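Local structure of putative iron-uptake ABC transport system,periplasmic iron-binding protein (Campylobacter jejuni, 3E13) at residues A[99-104]-A[231-236]. The protein binds ferric iron in the periplasm and probably delivers it to an ABC transporter for uptake into the cell. Sequence-based numbering, arbitrary orientation.
Sequences ITKRAR and THINIS
The two antiparallel hinge strands that cross between the lobes of this periplasmic binding protein pair here, beside the ferric iron site, and a classic beta bulge marks one end of the pairing. There I99 and T100 both face S236: I99 N donates to S236 O at 2.8 Å. A second, weak bond runs from T100 N to S236 O, 3.4 Å long. Further along, R102 and N234 form a hydrogen-bonded pair, with R102 N 2.9 Å from N234 O and N234 N 3.0 Å from R102 O. R104 N to H232 O, 3.1 Å, extends the pairing beyond it.

T100, R102, N234 and S236 share the face that carries the metal site. R102 places CG between its backbone N and carbonyl carbon (chi1 54°) and bends again at chi2 and chi3, which folds the chain across the neighbouring strand; CD lies 3.7 Å from I235 C, and S236 CB sits over one face of the guanidinium. NH2 pairs with E272 in a salt bridge and bonds to the hydroxyl of the iron ligand Y12, so this arginine probably helps to position the ligand and lends positive charge near the iron.

On the reverse face, K101 bends at chi3 on its way to a salt bridge with E293, its chain running obliquely over I233 and I235. Beside it, I233 CD1 packs against A103 CB at 4.0 Å.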
ATOM      1  N   ILE A  99      -3.217   8.173   5.363  1.00  8.11           N
ATOM      2  CA  ILE A  99      -4.135   8.946   4.507  1.00  8.65           C
ATOM      3  C   ILE A  99      -5.175   8.044   3.819  1.00  8.85           C
ATOM      4  O   ILE A  99      -6.243   8.526   3.435  1.00  8.59           O
ATOM      5  CB  ILE A  99      -3.410   9.828   3.489  1.00  9.09           C
ATOM      6  CG1 ILE A  99      -2.573   9.029   2.503  1.00  9.06           C
ATOM      7  CG2 ILE A  99      -2.545  10.799   4.217  1.00  8.76           C
ATOM      8  CD1 ILE A  99      -2.146   9.848   1.285  1.00 12.37           C
ATOM      9  N   THR A 100      -4.882   6.762   3.639  1.00  8.15           N
ATOM     10  CA  THR A 100      -5.819   5.773   3.100  1.00  8.87           C
ATOM     11  C   THR A 100      -5.523   4.405   3.669  1.00  9.28           C
ATOM     12  O   THR A 100      -4.427   4.153   4.185  1.00  8.96           O
ATOM     13  CB  THR A 100      -5.733   5.614   1.566  1.00  9.60           C
ATOM     14  OG1 THR A 100      -4.449   5.075   1.228  1.00  7.98           O
ATOM     15  CG2 THR A 100      -5.864   6.863   0.816  1.00 10.42           C
ATOM     16  N   LYS A 101      -6.480   3.486   3.498  1.00  8.54           N
ATOM     17  CA  LYS A 101      -6.276   2.075   3.674  1.00  8.54           C
ATOM     18  C   LYS A 101      -6.424   1.363   2.326  1.00  7.58           C
ATOM     19  O   LYS A 101      -7.116   1.828   1.402  1.00  8.70           O
ATOM     20  CB  LYS A 101      -7.306   1.447   4.656  1.00  8.25           C
ATOM     21  CG  LYS A 101      -7.097   1.875   6.083  1.00 10.68           C
ATOM     22  CD  LYS A 101      -8.411   1.744   6.924  1.00 15.74           C
ATOM     23  CE  LYS A 101      -8.714   0.300   7.262  1.00 21.21           C
ATOM     24  NZ  LYS A 101     -10.092   0.165   7.940  1.00 22.77           N
ATOM     25  N   ARG A 102      -5.762   0.229   2.224  1.00  8.85           N
ATOM     26  CA  ARG A 102      -5.863  -0.676   1.065  1.00  7.57           C
ATOM     27  C   ARG A 102      -5.715  -2.120   1.550  1.00  8.85           C
ATOM     28  O   ARG A 102      -5.146  -2.355   2.570  1.00  9.56           O
ATOM     29  CB  ARG A 102      -4.812  -0.305  -0.002  1.00  9.49           C
ATOM     30  CG  ARG A 102      -3.369  -0.253   0.531  1.00  9.43           C
ATOM     31  CD  ARG A 102      -2.884   1.180   0.915  1.00  8.96           C
ATOM     32  NE  ARG A 102      -2.890   2.084  -0.218  1.00  8.22           N
ATOM     33  CZ  ARG A 102      -2.056   2.078  -1.262  1.00  8.82           C
ATOM     34  NH1 ARG A 102      -1.091   1.188  -1.348  1.00  7.02           N
ATOM     35  NH2 ARG A 102      -2.156   3.000  -2.202  1.00  9.38           N
ATOM     36  N   ALA A 103      -6.264  -3.083   0.827  1.00  8.26           N
ATOM     37  CA  ALA A 103      -6.216  -4.473   1.215  1.00  7.69           C
ATOM     38  C   ALA A 103      -5.444  -5.267   0.141  1.00  7.56           C
ATOM     39  O   ALA A 103      -5.658  -5.037  -1.055  1.00  8.87           O
ATOM     40  CB  ALA A 103      -7.640  -5.017   1.358  1.00  7.66           C
ATOM     41  N   ARG A 104      -4.547  -6.161   0.581  1.00  8.79           N
ATOM     42  CA  ARG A 104      -3.785  -6.979  -0.327  1.00  8.69           C
ATOM     43  C   ARG A 104      -4.517  -8.330  -0.408  1.00  8.23           C
ATOM     44  O   ARG A 104      -4.554  -9.118   0.559  1.00  9.05           O
ATOM     45  CB  ARG A 104      -2.331  -7.110   0.118  1.00  8.77           C
ATOM     46  CG  ARG A 104      -1.433  -7.624  -0.994  1.00  9.39           C
ATOM     47  CD  ARG A 104      -0.050  -7.121  -0.881  1.00  7.17           C
ATOM     48  NE  ARG A 104       0.773  -7.411  -2.053  1.00  8.70           N
ATOM     49  CZ  ARG A 104       0.744  -6.727  -3.204  1.00  9.63           C
ATOM     50  NH1 ARG A 104      -0.116  -5.742  -3.357  1.00  9.52           N
ATOM     51  NH2 ARG A 104       1.527  -7.048  -4.237  1.00 10.69           N
ATOM     52  N   THR A 231      -8.308 -10.122   6.439  1.00  8.43           N
ATOM     53  CA  THR A 231      -7.449  -9.757   5.332  1.00  8.16           C
ATOM     54  C   THR A 231      -6.419  -8.701   5.762  1.00  7.91           C
ATOM     55  O   THR A 231      -6.678  -7.798   6.563  1.00  8.11           O
ATOM     56  CB  THR A 231      -8.409  -9.225   4.215  1.00  9.47           C
ATOM     57  OG1 THR A 231      -9.198 -10.321   3.678  1.00  8.97           O
ATOM     58  CG2 THR A 231      -7.615  -8.563   3.057  1.00  8.80           C
ATOM     59  N   HIS A 232      -5.240  -8.785   5.134  1.00  6.92           N
ATOM     60  CA  HIS A 232      -4.163  -7.824   5.308  1.00  7.58           C
ATOM     61  C   HIS A 232      -4.525  -6.428   4.802  1.00  7.94           C
ATOM     62  O   HIS A 232      -4.874  -6.252   3.663  1.00  8.68           O
ATOM     63  CB  HIS A 232      -2.915  -8.307   4.572  1.00  7.13           C
ATOM     64  CG  HIS A 232      -1.721  -7.426   4.768  1.00  7.97           C
ATOM     65  ND1 HIS A 232      -1.120  -6.693   3.750  1.00 11.95           N
ATOM     66  CD2 HIS A 232      -1.034  -7.148   5.887  1.00  5.62           C
ATOM     67  CE1 HIS A 232      -0.080  -6.038   4.253  1.00  6.79           C
ATOM     68  NE2 HIS A 232       0.005  -6.310   5.540  1.00 12.20           N
ATOM     69  N   ILE A 233      -4.512  -5.487   5.737  1.00  8.17           N
ATOM     70  CA  ILE A 233      -4.658  -4.071   5.478  1.00  8.77           C
ATOM     71  C   ILE A 233      -3.278  -3.401   5.586  1.00  8.67           C
ATOM     72  O   ILE A 233      -2.494  -3.684   6.525  1.00  9.25           O
ATOM     73  CB  ILE A 233      -5.601  -3.459   6.530  1.00  8.91           C
ATOM     74  CG1 ILE A 233      -7.003  -4.100   6.418  1.00 12.32           C
ATOM     75  CG2 ILE A 233      -5.683  -1.969   6.367  1.00 10.36           C
ATOM     76  CD1 ILE A 233      -7.682  -3.845   5.173  1.00 14.23           C
ATOM     77  N   ASN A 234      -2.977  -2.527   4.623  1.00  9.08           N
ATOM     78  CA  ASN A 234      -1.814  -1.658   4.653  1.00  8.07           C
ATOM     79  C   ASN A 234      -2.336  -0.241   4.448  1.00  8.48           C
ATOM     80  O   ASN A 234      -3.528  -0.040   4.114  1.00  9.06           O
ATOM     81  CB  ASN A 234      -0.822  -2.084   3.546  1.00  7.26           C
ATOM     82  CG  ASN A 234       0.601  -1.557   3.755  1.00  8.53           C
ATOM     83  OD1 ASN A 234       0.879  -0.696   4.607  1.00  9.35           O
ATOM     84  ND2 ASN A 234       1.537  -2.100   2.971  1.00  9.68           N
ATOM     85  N   ILE A 235      -1.523   0.760   4.759  1.00  8.76           N
ATOM     86  CA  ILE A 235      -1.887   2.155   4.555  1.00  7.84           C
ATOM     87  C   ILE A 235      -0.984   2.838   3.568  1.00  8.79           C
ATOM     88  O   ILE A 235       0.151   2.444   3.417  1.00  9.98           O
ATOM     89  CB  ILE A 235      -1.870   2.937   5.913  1.00  8.52           C
ATOM     90  CG1 ILE A 235      -0.450   2.918   6.577  1.00  9.16           C
ATOM     91  CG2 ILE A 235      -2.993   2.375   6.807  1.00  9.49           C
ATOM     92  CD1 ILE A 235      -0.215   3.994   7.626  1.00 11.78           C
ATOM     93  N   SER A 236      -1.492   3.895   2.946  1.00  7.94           N
ATOM     94  CA  SER A 236      -0.661   4.917   2.384  1.00  7.82           C
ATOM     95  C   SER A 236      -0.645   5.976   3.511  1.00  8.26           C
ATOM     96  O   SER A 236      -1.630   6.167   4.257  1.00  8.36           O
ATOM     97  CB  SER A 236      -1.219   5.477   1.095  1.00  8.83           C
ATOM     98  OG  SER A 236      -0.592   6.667   0.694  1.00 11.40           O
TER